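PDB 5LXZ: secreted protein from Streptomyces lividans TK24, which probably acts as a mononuclear copper radical oxidase of the galactose oxidase-like AA5 family, using a copper-bound, protein-based radical for oxidation. Local coordinates for residues P299-M304 with G328-E333; P169-I174 with D266-L271; A226-P231 with K282-T287; T108-L113 with A184-T189. The protein carries 1 engineered substitution. All coordinates share one frame; numbering follows the deposited sequence.

Interactions 1 and 3 belong to the kelch beta-propeller, interaction 4 to the beta-barrel domain, and interaction 2 joins the two. Interaction 1 lies within one blade and interaction 3 between the preceding two; their centres are 22 Å apart and strand 285-288 leads on to strand 301-303. Interactions 2 and 4 meet on the neighbouring barrel strands 164-177 and 111-118, where Arg173 CZ packs 3.7 Å from Leu113 CD1. Interactions 3 and 4 are farthest apart, with centres at 38 Å. One copper is bound by Tyr248, Tyr460, His461 and His548, another by Asp53 and Glu101; the Arg173 side chain comes within about 11 Å of a bound copper.

Interaction 1: P299-M304 with G328-E333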
loop_
_atom_site.group_PDB
_atom_site.type_symbol
_atom_site.label_atom_id
_atom_site.label_comp_id
_atom_site.label_asym_id
_atom_site.label_seq_id
_atom_site.Cartn_x
_atom_site.Cartn_y
_atom_site.Cartn_z
ATOM N N PRO A 299 4.266 2.931 -4.531
ATOM C CA PRO A 299 5.328 2.019 -4.948
ATOM C C PRO A 299 5.803 1.198 -3.782
ATOM O O PRO A 299 6.002 1.700 -2.698
ATOM C CB PRO A 299 6.432 2.928 -5.471
ATOM C CG PRO A 299 6.196 4.205 -4.680
ATOM C CD PRO A 299 4.721 4.340 -4.492
ATOM N N ALA A 300 5.986 -0.101 -3.973
ATOM C CA ALA A 300 6.456 -0.958 -2.899
ATOM C C ALA A 300 7.959 -0.831 -2.738
ATOM O O ALA A 300 8.710 -1.436 -3.493
ATOM C CB ALA A 300 6.057 -2.393 -3.173
ATOM N N LEU A 301 8.377 -0.025 -1.760
ATOM C CA LEU A 301 9.771 0.379 -1.580
ATOM C C LEU A 301 10.264 -0.110 -0.218
ATOM O O LEU A 301 9.767 0.344 0.810
ATOM C CB LEU A 301 9.895 1.892 -1.628
ATOM C CG LEU A 301 9.439 2.553 -2.922
ATOM C CD1 LEU A 301 9.519 4.075 -2.788
ATOM C CD2 LEU A 301 10.279 2.115 -4.108
ATOM N N PHE A 302 11.278 -0.953 -0.234
ATOM C CA PHE A 302 11.771 -1.586 1.000
ATOM C C PHE A 302 13.240 -1.263 1.207
ATOM O O PHE A 302 14.038 -1.348 0.272
ATOM C CB PHE A 302 11.644 -3.095 0.891
ATOM C CG PHE A 302 10.213 -3.600 0.947
ATOM C CD1 PHE A 302 9.415 -3.593 -0.161
ATOM C CD2 PHE A 302 9.685 -4.070 2.128
ATOM C CE1 PHE A 302 8.103 -4.037 -0.082
ATOM C CE2 PHE A 302 8.401 -4.533 2.206
ATOM C CZ PHE A 302 7.599 -4.485 1.102
ATOM N N LEU A 303 13.623 -1.032 2.463
ATOM C CA LEU A 303 15.028 -0.830 2.772
ATOM C C LEU A 303 15.783 -2.144 2.776
ATOM O O LEU A 303 15.452 -3.076 3.533
ATOM C CB LEU A 303 15.157 -0.151 4.136
ATOM C CG LEU A 303 16.571 0.198 4.576
ATOM C CD1 LEU A 303 17.197 1.262 3.694
ATOM C CD2 LEU A 303 16.460 0.724 6.012
ATOM N N MET A 304 16.886 -2.171 2.023
ATOM C CA MET A 304 17.774 -3.310 1.902
ATOM C C MET A 304 18.937 -3.189 2.909
ATOM O O MET A 304 19.250 -2.097 3.410
ATOM C CB MET A 304 18.354 -3.350 0.500
ATOM C CG MET A 304 17.296 -3.434 -0.582
ATOM S SD MET A 304 17.952 -3.092 -2.244
ATOM C CE MET A 304 19.440 -4.113 -2.336
ATOM N N GLY A 328 13.604 -2.759 -9.330
ATOM C CA GLY A 328 15.022 -2.467 -9.283
ATOM C C GLY A 328 15.471 -1.974 -7.921
ATOM O O GLY A 328 14.707 -1.836 -7.001
ATOM N N VAL A 329 16.758 -1.676 -7.879
ATOM C CA VAL A 329 17.433 -1.228 -6.672
ATOM C C VAL A 329 17.806 0.236 -6.847
ATOM O O VAL A 329 18.507 0.619 -7.808
ATOM C CB VAL A 329 18.697 -2.050 -6.445
ATOM C CG1 VAL A 329 19.525 -1.519 -5.295
ATOM C CG2 VAL A 329 18.336 -3.514 -6.159
ATOM N N TRP A 330 17.328 1.052 -5.919
ATOM C CA TRP A 330 17.480 2.488 -5.969
ATOM C C TRP A 330 18.414 2.951 -4.876
ATOM O O TRP A 330 18.108 2.789 -3.686
ATOM C CB TRP A 330 16.098 3.122 -5.798
ATOM C CG TRP A 330 16.003 4.597 -5.854
ATOM C CD1 TRP A 330 16.847 5.481 -6.456
ATOM C CD2 TRP A 330 14.956 5.386 -5.272
ATOM N NE1 TRP A 330 16.408 6.763 -6.259
ATOM C CE2 TRP A 330 15.231 6.732 -5.562
ATOM C CE3 TRP A 330 13.782 5.073 -4.571
ATOM C CZ2 TRP A 330 14.405 7.739 -5.164
ATOM C CZ3 TRP A 330 12.978 6.075 -4.160
ATOM C CH2 TRP A 330 13.273 7.418 -4.459
ATOM N N ASP A 331 19.533 3.560 -5.245
ATOM C CA ASP A 331 20.384 4.235 -4.260
ATOM C C ASP A 331 19.821 5.638 -4.155
ATOM O O ASP A 331 19.952 6.449 -5.072
ATOM C CB ASP A 331 21.799 4.258 -4.772
ATOM C CG ASP A 331 22.768 4.886 -3.789
ATOM O OD1 ASP A 331 22.376 5.820 -3.066
ATOM O OD2 ASP A 331 23.916 4.416 -3.703
ATOM N N VAL A 332 19.133 5.927 -3.049
ATOM C CA VAL A 332 18.453 7.188 -2.913
ATOM C C VAL A 332 19.441 8.348 -2.831
ATOM O O VAL A 332 19.140 9.432 -3.281
ATOM C CB VAL A 332 17.526 7.166 -1.686
ATOM C CG1 VAL A 332 16.821 8.493 -1.501
ATOM C CG2 VAL A 332 16.495 6.050 -1.799
ATOM N N GLU A 333 20.621 8.106 -2.295
ATOM C CA GLU A 333 21.585 9.194 -2.140
ATOM C C GLU A 333 22.236 9.602 -3.464
ATOM O O GLU A 333 22.454 10.789 -3.677
ATOM C CB GLU A 333 22.628 8.823 -1.093
ATOM C CG GLU A 333 22.062 8.603 0.286
ATOM C CD GLU A 333 23.115 8.203 1.293
ATOM O OE1 GLU A 333 23.542 7.030 1.259
ATOM O OE2 GLU A 333 23.547 9.103 2.100
#
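Leu301 and Trp330 meet on one face of a four-stranded antiparallel blade of the kelch beta-propeller, and Met304 and Val329 meet on the other. Strands 301-303 and 328-330 are the first and third of the blade, with strand 309-311 between them, so the strands do not pair directly and their side chains meet across it; the CA atoms of Leu301 and Trp330 stand 9.1 Å apart. Leu301 sends CD1 to the edge of the Trp330 indole, near the ring plane and 4.2 Å from Trp330 CZ3. With CG anti to the backbone N (chi1 -178°), Trp330 swings its six-membered ring to that methyl, while CG2 of Val332 sits over one ring face. The indole NE1 of Trp330 hydrogen-bonds to Asn335 OD1, and the ring also packs on Leu260 of the preceding blade, so a large, flat residue with a single polar edge suits this buried place between blades. On the opposite face Met304 and Val329 cross at about a right angle. The flexible thioether bends at chi3 (48°), which lays sulfur and terminal methyl together against both branches of the valine: SD is 3.8 Å from CG1, and CE is 4.0 Å from CG2.

Interaction 2: P169-I174 with D266-L271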
loop_
_atom_site.group_PDB
_atom_site.type_symbol
_atom_site.label_atom_id
_atom_site.label_comp_id
_atom_site.label_asym_id
_atom_site.label_seq_id
_atom_site.Cartn_x
_atom_site.Cartn_y
_atom_site.Cartn_z
ATOM N N PRO A 169 3.466 26.524 -17.221
ATOM C CA PRO A 169 2.370 26.489 -18.195
ATOM C C PRO A 169 1.042 26.785 -17.546
ATOM O O PRO A 169 0.836 26.453 -16.384
ATOM C CB PRO A 169 2.411 25.051 -18.738
ATOM C CG PRO A 169 3.130 24.259 -17.694
ATOM C CD PRO A 169 4.122 25.206 -17.082
ATOM N N GLY A 170 0.159 27.430 -18.277
ATOM C CA GLY A 170 -1.203 27.562 -17.844
ATOM C C GLY A 170 -1.849 26.174 -17.903
ATOM O O GLY A 170 -1.531 25.372 -18.811
ATOM N N LEU A 171 -2.760 25.923 -16.969
ATOM C CA LEU A 171 -3.412 24.620 -16.797
ATOM C C LEU A 171 -4.898 24.803 -16.796
ATOM O O LEU A 171 -5.428 25.650 -16.048
ATOM C CB LEU A 171 -2.960 23.964 -15.491
ATOM C CG LEU A 171 -1.466 23.692 -15.294
ATOM C CD1 LEU A 171 -1.175 23.099 -13.926
ATOM C CD2 LEU A 171 -0.887 22.798 -16.374
ATOM N N GLY A 172 -5.583 24.044 -17.630
ATOM C CA GLY A 172 -7.020 24.039 -17.705
ATOM C C GLY A 172 -7.538 22.617 -17.725
ATOM O O GLY A 172 -7.194 21.862 -18.627
ATOM N N ARG A 173 -8.380 22.267 -16.767
ATOM C CA ARG A 173 -8.983 20.939 -16.719
ATOM C C ARG A 173 -10.288 20.868 -17.454
ATOM O O ARG A 173 -11.132 21.753 -17.314
ATOM C CB ARG A 173 -9.182 20.502 -15.277
ATOM C CG ARG A 173 -7.879 20.513 -14.520
ATOM C CD ARG A 173 -7.894 19.787 -13.205
ATOM N NE ARG A 173 -9.159 19.918 -12.500
ATOM C CZ ARG A 173 -9.552 19.143 -11.487
ATOM N NH1 ARG A 173 -8.765 18.164 -10.989
ATOM N NH2 ARG A 173 -10.743 19.376 -10.943
ATOM N N ILE A 174 -10.501 19.786 -18.190
ATOM C CA ILE A 174 -11.731 19.556 -18.922
ATOM C C ILE A 174 -12.067 18.066 -18.997
ATOM O O ILE A 174 -11.188 17.225 -19.252
ATOM C CB ILE A 174 -11.638 20.202 -20.311
ATOM C CG1 ILE A 174 -12.982 20.222 -21.013
ATOM C CG2 ILE A 174 -10.575 19.550 -21.189
ATOM C CD1 ILE A 174 -13.985 21.150 -20.325
ATOM N N ASP A 266 -0.949 14.969 -7.116
ATOM C CA ASP A 266 -0.909 16.322 -6.618
ATOM C C ASP A 266 -2.296 16.958 -6.449
ATOM O O ASP A 266 -3.312 16.307 -6.544
ATOM C CB ASP A 266 0.030 17.129 -7.515
ATOM C CG ASP A 266 -0.631 17.651 -8.761
ATOM O OD1 ASP A 266 -1.852 17.441 -8.999
ATOM O OD2 ASP A 266 0.110 18.323 -9.503
ATOM N N ASP A 267 -2.327 18.266 -6.184
ATOM C CA ASP A 267 -3.558 18.908 -5.742
ATOM C C ASP A 267 -4.563 19.138 -6.861
ATOM O O ASP A 267 -5.683 19.537 -6.579
ATOM C CB ASP A 267 -3.277 20.198 -4.968
ATOM C CG ASP A 267 -2.713 21.313 -5.825
ATOM O OD1 ASP A 267 -2.544 21.184 -7.063
ATOM O OD2 ASP A 267 -2.432 22.353 -5.198
ATOM N N ILE A 268 -4.175 18.866 -8.105
ATOM C CA ILE A 268 -5.156 18.814 -9.201
ATOM C C ILE A 268 -5.206 17.461 -9.889
ATOM O O ILE A 268 -5.757 17.328 -10.971
ATOM C CB ILE A 268 -4.990 19.992 -10.187
ATOM C CG1 ILE A 268 -3.642 19.923 -10.893
ATOM C CG2 ILE A 268 -5.192 21.310 -9.447
ATOM C CD1 ILE A 268 -3.543 20.868 -12.075
ATOM N N GLY A 269 -4.702 16.422 -9.237
ATOM C CA GLY A 269 -4.792 15.073 -9.746
ATOM C C GLY A 269 -3.721 14.620 -10.719
ATOM O O GLY A 269 -3.885 13.571 -11.304
ATOM N N GLN A 270 -2.646 15.398 -10.850
ATOM C CA GLN A 270 -1.492 15.062 -11.702
ATOM C C GLN A 270 -0.525 14.192 -10.852
ATOM O O GLN A 270 -0.375 14.456 -9.696
ATOM C CB GLN A 270 -0.711 16.324 -12.118
ATOM C CG GLN A 270 -1.497 17.532 -12.650
ATOM C CD GLN A 270 -0.626 18.799 -12.909
ATOM O OE1 GLN A 270 -0.330 19.115 -14.072
ATOM N NE2 GLN A 270 -0.257 19.537 -11.850
ATOM N N LEU A 271 0.162 13.244 -11.450
ATOM C CA LEU A 271 1.249 12.507 -10.721
ATOM C C LEU A 271 2.329 13.481 -10.294
ATOM O O LEU A 271 2.741 14.350 -11.066
ATOM C CB LEU A 271 1.862 11.413 -11.575
ATOM C CG LEU A 271 2.734 10.423 -10.784
ATOM C CD1 LEU A 271 1.940 9.377 -10.029
ATOM C CD2 LEU A 271 3.683 9.728 -11.720
#
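Arg173 and Ile268 bring their CA atoms to 8.7 Å where strand 170-174 of the GlxA beta-barrel domain faces a type I turn, Asp266 to Gly269, in a loop of the kelch propeller. Strand alternation sends Leu171 and Arg173 the same way, onto the turn. Arginine suits the spot because its aliphatic part lies along Ile268, CD 4.2 Å from CB, while its polar end still reaches the backbone. The chain bends at chi3 (-36°), and NH1 donates to Ile268 O at 3.1 Å; the oxygen lies near the guanidinium plane, but the donor stands well above the carbonyl plane. The same NH1 forms a salt bridge with Asp219, which gives the charge its main partner. Ile268 carries CG1 between its backbone N and carbonyl carbon (chi1 64°), and its CD1 meets Leu171 CD1 at 3.7 Å, a methyl-to-methyl contact at the domain boundary. Asp266 shapes the loop as an Asx turn. Its OD1 takes the N-H groups of Ile268 and Gln270 from opposite faces of the carboxylate. Gly269, the last residue of the turn, has a positive phi (85°) that glycine adopts easily. Gln270 extends its side chain, and its NE2 donates to the syn lone pair of Asp266 OD2 at 2.7 Å, a bond that fixes the amide with OE1 4.1 Å from Leu171 CD1.

Interaction 3: A226-P231 with K282-T287; sequences AFEFDP and KTKAWT
The apolar part of this contact is small: the methyl of Ala226 meets the edge of the Trp286 indole, near the ring plane, with CB 4.0 Å from NE1 and 4.2 Å from CZ2. A short side chain suits position 226, since the large ring crosses most of the gap between the strands by itself. The indole N-H is spent on the carbonyl of Asp240, which fixes the rotation of the ring, and Leu92 of strand 91-102 also packs against it.

The polar part joins Glu228 and Lys284, whose side chains cross at about a right angle. Glu228 reaches out in an extended chain, and its OE2 lies 4.1 Å from Lys284 CG. The lysine runs straight until chi4 (38°), where it turns NZ back toward the carboxylate. The charges nevertheless stop short of a salt bridge, with Glu228 OE2 4.5 Å from Lys284 NZ.

Water fills the interval. One molecule donates to Glu228 OE2 at 2.6 Å and accepts from Lys284 NZ at 2.8 Å; a second donates to OE1 and receives only a weak bond from NZ. The carboxylate has protein partners as well, Tyr279 at OE2 and Asn90 at OE1, so both oxygens of this buried acid are satisfied, and the nearby ammonium would probably favour its charged form.

Strand 226-230 pairs with strands 91-102 and 235-238 in one blade, and strand 285-288 is the outer strand of the next: the arrangement is a blade-to-blade interface of a kelch beta-propeller.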
loop_
_atom_site.group_PDB
_atom_site.type_symbol
_atom_site.label_atom_id
_atom_site.label_comp_id
_atom_site.label_asym_id
_atom_site.label_seq_id
_atom_site.Cartn_x
_atom_site.Cartn_y
_atom_site.Cartn_z
ATOM N N ALA A 226 0.456 16.281 7.227
ATOM C CA ALA A 226 1.163 15.213 7.896
ATOM C C ALA A 226 0.959 15.221 9.384
ATOM O O ALA A 226 0.888 16.308 10.022
ATOM C CB ALA A 226 2.629 15.275 7.581
ATOM N N PHE A 227 0.921 14.030 9.975
ATOM C CA PHE A 227 0.707 13.896 11.406
ATOM C C PHE A 227 1.579 12.761 11.924
ATOM O O PHE A 227 1.968 11.882 11.169
ATOM C CB PHE A 227 -0.751 13.495 11.692
ATOM C CG PHE A 227 -1.765 14.458 11.175
ATOM C CD1 PHE A 227 -2.197 14.407 9.862
ATOM C CD2 PHE A 227 -2.197 15.506 11.986
ATOM C CE1 PHE A 227 -3.107 15.332 9.371
ATOM C CE2 PHE A 227 -3.083 16.451 11.473
ATOM C CZ PHE A 227 -3.541 16.352 10.196
ATOM N N GLU A 228 1.862 12.768 13.211
ATOM C CA GLU A 228 2.322 11.583 13.886
ATOM C C GLU A 228 1.178 11.064 14.734
ATOM O O GLU A 228 0.641 11.806 15.541
ATOM C CB GLU A 228 3.542 11.846 14.717
ATOM C CG GLU A 228 4.796 12.165 13.913
ATOM C CD GLU A 228 6.037 12.322 14.780
ATOM O OE1 GLU A 228 6.010 11.897 15.973
ATOM O OE2 GLU A 228 7.064 12.843 14.297
ATOM N N PHE A 229 0.770 9.813 14.571
ATOM C CA PHE A 229 -0.230 9.257 15.464
ATOM C C PHE A 229 0.522 8.715 16.668
ATOM O O PHE A 229 1.389 7.844 16.526
ATOM C CB PHE A 229 -1.043 8.127 14.830
ATOM C CG PHE A 229 -2.135 7.659 15.726
ATOM C CD1 PHE A 229 -3.322 8.413 15.800
ATOM C CD2 PHE A 229 -1.975 6.572 16.600
ATOM C CE1 PHE A 229 -4.347 8.037 16.650
ATOM C CE2 PHE A 229 -3.023 6.230 17.469
ATOM C CZ PHE A 229 -4.194 6.951 17.474
ATOM N N ASP A 230 0.183 9.220 17.851
ATOM C CA ASP A 230 0.811 8.814 19.093
ATOM C C ASP A 230 -0.057 7.714 19.719
ATOM O O ASP A 230 -1.200 7.982 20.119
ATOM C CB ASP A 230 0.921 10.059 19.990
ATOM C CG ASP A 230 1.509 9.771 21.348
ATOM O OD1 ASP A 230 1.412 8.652 21.845
ATOM O OD2 ASP A 230 2.056 10.741 21.928
ATOM N N PRO A 231 0.448 6.477 19.780
ATOM C CA PRO A 231 -0.356 5.373 20.273
ATOM C C PRO A 231 -0.643 5.420 21.776
ATOM O O PRO A 231 -1.624 4.827 22.201
ATOM C CB PRO A 231 0.437 4.151 19.913
ATOM C CG PRO A 231 1.808 4.598 19.701
ATOM C CD PRO A 231 1.815 6.062 19.394
ATOM N N LYS A 282 13.656 13.932 13.926
ATOM C CA LYS A 282 14.310 14.786 14.950
ATOM C C LYS A 282 13.950 16.251 14.799
ATOM O O LYS A 282 13.984 17.001 15.777
ATOM C CB LYS A 282 15.824 14.628 14.902
ATOM C CG LYS A 282 16.279 13.244 15.328
ATOM C CD LYS A 282 17.780 13.104 15.251
ATOM C CE LYS A 282 18.230 11.805 15.912
ATOM N NZ LYS A 282 19.731 11.706 15.924
ATOM N N THR A 283 13.606 16.682 13.603
ATOM C CA THR A 283 13.157 18.068 13.380
ATOM C C THR A 283 11.674 18.224 13.110
ATOM O O THR A 283 11.159 19.328 13.113
ATOM C CB THR A 283 13.892 18.707 12.230
ATOM O OG1 THR A 283 13.604 17.960 11.042
ATOM C CG2 THR A 283 15.378 18.690 12.445
ATOM N N LYS A 284 10.995 17.111 12.830
ATOM C CA LYS A 284 9.576 17.117 12.451
ATOM C C LYS A 284 9.342 17.970 11.199
ATOM O O LYS A 284 8.284 18.563 11.038
ATOM C CB LYS A 284 8.651 17.487 13.619
ATOM C CG LYS A 284 8.739 16.515 14.780
ATOM C CD LYS A 284 7.919 17.015 15.962
ATOM C CE LYS A 284 7.879 16.045 17.160
ATOM N NZ LYS A 284 9.126 15.319 17.453
ATOM N N ALA A 285 10.319 17.933 10.305
ATOM C CA ALA A 285 10.297 18.708 9.088
ATOM C C ALA A 285 10.688 17.919 7.874
ATOM O O ALA A 285 11.334 16.868 8.002
ATOM C CB ALA A 285 11.220 19.923 9.231
ATOM N N TRP A 286 10.262 18.406 6.717
ATOM C CA TRP A 286 10.491 17.769 5.413
ATOM C C TRP A 286 11.492 18.546 4.542
ATOM O O TRP A 286 11.483 19.773 4.536
ATOM C CB TRP A 286 9.206 17.676 4.634
ATOM C CG TRP A 286 8.124 16.889 5.274
ATOM C CD1 TRP A 286 7.159 17.359 6.161
ATOM C CD2 TRP A 286 7.830 15.509 5.061
ATOM N NE1 TRP A 286 6.307 16.327 6.507
ATOM C CE2 TRP A 286 6.701 15.192 5.855
ATOM C CE3 TRP A 286 8.420 14.496 4.286
ATOM C CZ2 TRP A 286 6.169 13.908 5.899
ATOM C CZ3 TRP A 286 7.860 13.249 4.294
ATOM C CH2 TRP A 286 6.747 12.970 5.076
ATOM N N THR A 287 12.309 17.822 3.789
ATOM C CA THR A 287 13.317 18.386 2.901
ATOM C C THR A 287 13.230 17.642 1.572
ATOM O O THR A 287 13.259 16.411 1.596
ATOM C CB THR A 287 14.733 18.204 3.488
ATOM O OG1 THR A 287 14.761 18.627 4.859
ATOM C CG2 THR A 287 15.782 18.972 2.665
HETATM O O HOH W 1 9.190 13.075 15.816
HETATM O O HOH W 2 7.706 12.341 17.764
#

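Interaction 4: T108-L113 with A184-T189; sequences TKAGGL and AYETGT
Tyr185 closes a short 3-10 turn and makes the first contact through its backbone: its carbonyl O lies 3.8 Å from CB of Ala110. The aromatic ring plays little part in this meeting. The CB of Tyr185 starts toward segment 108-113, but the ring then leads away and packs on Lys180, as befits a large amphipathic side chain near the surface.

Glu186 comes next and is the residue closest in backbone register, its CA 5.2 Å from that of Ala110. At such a short separation a single methyl is the right size for position 110: Ala110 CB rests directly on Glu186 CA at 3.8 Å. In the conformer described, chi1 of -61° turns CG of Glu186 away from the carbonyl, and it too packs against Ala110 CB at 3.8 Å; the side chain has a second conformer, so this part of the contact is less certain. The carbonyl of Glu186 is held by Lys140.

Thr187 anchors the chain just beyond the contact, its hydroxyl and backbone both bonded to Leu213, while its side chain packs on Phe142. Ala110 touches the side chain of the same Phe142 from segment 108-113, where Gly111 and Gly112 run nearly fully extended in the strand. A loop approaching strand 191-195 is thus packed against the segment that leads into strand 111-118, a plain packing contact within the antiparallel sheet framework of the GlxA beta-barrel domain.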
loop_
_atom_site.group_PDB
_atom_site.type_symbol
_atom_site.label_atom_id
_atom_site.label_comp_id
_atom_site.label_asym_id
_atom_site.label_seq_id
_atom_site.Cartn_x
_atom_site.Cartn_y
_atom_site.Cartn_z
ATOM N N THR A 108 -21.192 4.420 -19.934
ATOM C CA THR A 108 -20.717 3.347 -20.797
ATOM C C THR A 108 -19.492 3.765 -21.617
ATOM O O THR A 108 -18.946 2.951 -22.330
ATOM C CB THR A 108 -21.805 2.905 -21.817
ATOM O OG1 THR A 108 -22.108 3.998 -22.700
ATOM C CG2 THR A 108 -23.099 2.466 -21.098
ATOM N N LYS A 109 -19.099 5.030 -21.537
ATOM C CA LYS A 109 -17.969 5.546 -22.347
ATOM C C LYS A 109 -16.787 5.935 -21.459
ATOM O O LYS A 109 -16.930 6.619 -20.485
ATOM C CB LYS A 109 -18.393 6.762 -23.181
ATOM C CG LYS A 109 -19.409 6.376 -24.261
ATOM C CD LYS A 109 -19.940 7.588 -24.995
ATOM C CE LYS A 109 -20.846 7.091 -26.126
ATOM N NZ LYS A 109 -21.138 8.230 -27.043
ATOM N N ALA A 110 -15.615 5.507 -21.897
ATOM C CA ALA A 110 -14.371 5.882 -21.189
ATOM C C ALA A 110 -14.223 7.373 -21.125
ATOM O O ALA A 110 -14.543 8.086 -22.061
ATOM C CB ALA A 110 -13.209 5.268 -21.916
ATOM N N GLY A 111 -13.700 7.883 -20.019
ATOM C CA GLY A 111 -13.463 9.312 -19.898
ATOM C C GLY A 111 -12.892 9.705 -18.572
ATOM O O GLY A 111 -12.610 8.873 -17.739
ATOM N N GLY A 112 -12.686 10.993 -18.410
ATOM C CA GLY A 112 -12.086 11.553 -17.237
ATOM C C GLY A 112 -11.528 12.928 -17.490
ATOM O O GLY A 112 -11.803 13.518 -18.542
ATOM N N LEU A 113 -10.732 13.444 -16.563
ATOM C CA LEU A 113 -10.212 14.802 -16.708
ATOM C C LEU A 113 -8.934 14.863 -17.529
ATOM O O LEU A 113 -8.002 14.095 -17.311
ATOM C CB LEU A 113 -10.027 15.499 -15.366
ATOM C CG LEU A 113 -11.330 15.685 -14.595
ATOM C CD1 LEU A 113 -11.022 16.303 -13.249
ATOM C CD2 LEU A 113 -12.338 16.522 -15.360
ATOM N N ALA A 184 -12.776 -1.185 -24.988
ATOM C CA ALA A 184 -11.711 -1.100 -25.984
ATOM C C ALA A 184 -11.157 0.327 -26.154
ATOM O O ALA A 184 -10.032 0.524 -26.650
ATOM C CB ALA A 184 -12.202 -1.622 -27.322
ATOM N N TYR A 185 -11.941 1.305 -25.767
ATOM C CA TYR A 185 -11.564 2.695 -25.908
ATOM C C TYR A 185 -10.968 3.322 -24.653
ATOM O O TYR A 185 -10.672 4.510 -24.659
ATOM C CB TYR A 185 -12.764 3.493 -26.403
ATOM C CG TYR A 185 -13.285 2.886 -27.670
ATOM C CD1 TYR A 185 -12.580 3.005 -28.870
ATOM C CD2 TYR A 185 -14.470 2.155 -27.653
ATOM C CE1 TYR A 185 -13.038 2.407 -30.030
ATOM C CE2 TYR A 185 -14.951 1.558 -28.808
ATOM C CZ TYR A 185 -14.224 1.677 -29.982
ATOM O OH TYR A 185 -14.722 1.101 -31.123
ATOM N N GLU A 186 -10.804 2.525 -23.600
ATOM C CA GLU A 186 -10.225 2.993 -22.342
ATOM C C GLU A 186 -8.719 3.096 -22.412
ATOM O O GLU A 186 -8.060 2.405 -23.196
ATOM C CB GLU A 186 -10.526 2.027 -21.187
ATOM C CG GLU A 186 -11.994 1.823 -20.878
ATOM C CD GLU A 186 -12.193 0.821 -19.755
ATOM O OE1 GLU A 186 -11.205 0.381 -19.120
ATOM O OE2 GLU A 186 -13.346 0.428 -19.533
ATOM N N THR A 187 -8.172 3.912 -21.517
ATOM C CA THR A 187 -6.745 3.900 -21.234
ATOM C C THR A 187 -6.543 3.517 -19.793
ATOM O O THR A 187 -7.439 3.673 -18.954
ATOM C CB THR A 187 -6.072 5.250 -21.520
ATOM O OG1 THR A 187 -6.447 6.191 -20.522
ATOM C CG2 THR A 187 -6.450 5.766 -22.902
ATOM N N GLY A 188 -5.333 3.045 -19.473
ATOM C CA GLY A 188 -5.037 2.637 -18.105
ATOM C C GLY A 188 -3.874 3.344 -17.454
ATOM O O GLY A 188 -3.628 3.109 -16.292
ATOM N N THR A 189 -3.184 4.206 -18.181
ATOM C CA THR A 189 -2.029 4.918 -17.629
ATOM C C THR A 189 -2.036 6.335 -18.169
ATOM O O THR A 189 -2.735 6.640 -19.132
ATOM C CB THR A 189 -0.694 4.240 -17.990
ATOM O OG1 THR A 189 -0.514 4.178 -19.423
ATOM C CG2 THR A 189 -0.637 2.843 -17.390
#